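PDB 4Q0Y: uncharacterized protein from Clostridium sporogenes, which is of unknown function but has a hot-dog, thioesterase-like fold. Local coordinates for residues A61-E64 / Y68-H71. Numbering follows the deposited sequence. Where two conformers were deposited one is given.
Sequences ANIE and YSYH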
loop_
_atom_site.group_PDB
_atom_site.type_symbol
_atom_site.label_atom_id
_atom_site.label_comp_id
_atom_site.label_asym_id
_atom_site.label_seq_id
_atom_site.Cartn_x
_atom_site.Cartn_y
_atom_site.Cartn_z
ATOM N N ALA B 61 -12.269 25.729 5.079
ATOM C CA ALA B 61 -11.062 25.490 4.302
ATOM C C ALA B 61 -11.247 26.210 2.991
ATOM O O ALA B 61 -12.375 26.393 2.514
ATOM C CB ALA B 61 -10.852 24.023 4.033
ATOM N N ASN B 62 -10.132 26.659 2.443
ATOM C CA ASN B 62 -10.124 27.148 1.090
ATOM C C ASN B 62 -8.908 26.661 0.353
ATOM O O ASN B 62 -7.814 26.405 0.911
ATOM C CB ASN B 62 -10.192 28.674 1.068
ATOM C CG ASN B 62 -9.077 29.305 1.849
ATOM O OD1 ASN B 62 -7.922 29.093 1.522
ATOM N ND2 ASN B 62 -9.408 30.075 2.891
ATOM N N ILE B 63 -9.102 26.687 -0.947
ATOM C CA ILE B 63 -8.156 26.053 -1.833
ATOM C C ILE B 63 -6.807 26.753 -1.924
ATOM O O ILE B 63 -5.790 26.090 -2.107
ATOM C CB ILE B 63 -8.763 25.796 -3.211
ATOM C CG1 ILE B 63 -9.071 27.098 -3.979
ATOM C CG2 ILE B 63 -10.000 24.929 -3.035
ATOM C CD1 ILE B 63 -9.506 26.847 -5.404
ATOM N N GLU B 64 -6.788 28.068 -1.733
ATOM C CA GLU B 64 -5.557 28.840 -1.806
ATOM C C GLU B 64 -4.553 28.481 -0.719
ATOM O O GLU B 64 -3.372 28.788 -0.859
ATOM C CB GLU B 64 -5.835 30.338 -1.755
ATOM C CG GLU B 64 -6.683 30.910 -2.880
ATOM C CD GLU B 64 -8.185 30.775 -2.700
ATOM O OE1 GLU B 64 -8.687 30.318 -1.653
ATOM O OE2 GLU B 64 -8.880 31.129 -3.641
ATOM N N TYR B 68 -2.063 21.674 -3.740
ATOM C CA TYR B 68 -2.987 21.169 -4.759
ATOM C C TYR B 68 -4.373 21.060 -4.187
ATOM O O TYR B 68 -4.539 20.680 -3.003
ATOM C CB TYR B 68 -2.604 19.800 -5.261
ATOM C CG TYR B 68 -1.216 19.699 -5.792
ATOM C CD1 TYR B 68 -0.864 20.349 -6.987
ATOM C CD2 TYR B 68 -0.246 18.963 -5.127
ATOM C CE1 TYR B 68 0.428 20.268 -7.482
ATOM C CE2 TYR B 68 1.047 18.865 -5.614
ATOM C CZ TYR B 68 1.379 19.515 -6.795
ATOM O OH TYR B 68 2.633 19.439 -7.300
ATOM N N SER B 69 -5.349 21.433 -5.001
ATOM C CA SER B 69 -6.769 21.252 -4.661
ATOM C C SER B 69 -7.466 20.744 -5.912
ATOM O O SER B 69 -7.427 21.393 -6.952
ATOM C CB SER B 69 -7.465 22.504 -4.124
ATOM O OG SER B 69 -6.672 23.149 -3.166
ATOM N N TYR B 70 -8.087 19.584 -5.784
ATOM C CA TYR B 70 -8.802 18.951 -6.895
ATOM C C TYR B 70 -10.046 18.230 -6.423
ATOM O O TYR B 70 -10.185 17.883 -5.243
ATOM C CB TYR B 70 -7.902 17.939 -7.576
ATOM C CG TYR B 70 -6.692 18.493 -8.278
ATOM C CD1 TYR B 70 -6.826 19.370 -9.362
ATOM C CD2 TYR B 70 -5.394 18.077 -7.918
ATOM C CE1 TYR B 70 -5.723 19.867 -10.021
ATOM C CE2 TYR B 70 -4.267 18.559 -8.592
ATOM C CZ TYR B 70 -4.433 19.468 -9.623
ATOM O OH TYR B 70 -3.352 19.971 -10.308
ATOM N N HIS B 71 -10.987 18.048 -7.356
ATOM C CA HIS B 71 -12.039 17.058 -7.209
ATOM C C HIS B 71 -11.550 15.886 -8.011
ATOM O O HIS B 71 -11.112 16.066 -9.137
ATOM C CB HIS B 71 -13.362 17.581 -7.741
ATOM C CG HIS B 71 -14.001 18.592 -6.844
ATOM N ND1 HIS B 71 -15.323 18.955 -6.962
ATOM C CD2 HIS B 71 -13.507 19.315 -5.814
ATOM C CE1 HIS B 71 -15.618 19.863 -6.057
ATOM N NE2 HIS B 71 -14.543 20.088 -5.334
HETATM O O HOH W 1 -4.602 24.657 -4.313
#
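Ile63 and Ser69 are the two residues that meet where the loop after strand 52-55 turns through a short 3-10 segment and folds back against the start of strand 68-80, a strand of the antiparallel sheet of this hot-dog-like fold. The tight part is small. CB of Ser69 sits 3.7 Å from CG2 of Ile63, carbon against carbon, while CB of Ile63 meets the serine hydroxyl, 3.4 Å from OG of Ser69. With CG2 of Ile63 anti to its own carbonyl carbon and CG1 held between N and C (chi1 67°), the methyl branch rather than the longer arm touches the serine. A beta-branched residue suits this place, since its methyl reaches the strand directly from CB, and the short side chain of serine fits the 5.7 Å spacing of the CA atoms of Ile63 and Ser69. Leu94 of the neighbouring strand 83-95 and Phe16 touch both side chains, extending the apolar patch.

The other side of the pair is polar and wetter. OG of Ser69 stands 3.2 Å from the carbonyl O of Ile63, and a water is hydrogen-bonded to both, donating to Ile63 O at 2.9 Å and bonded to Ser69 OG at 2.8 Å. These OG contacts belong to one of two modelled conformers of Ser69, so the bridge may be only partly occupied.

Only 88 Å² is buried between the segments, so the chemistry implies a modest surface junction: a methyl contact fills it, while a shared water lets a carbonyl and a hydroxyl be hydrated at the strand's start.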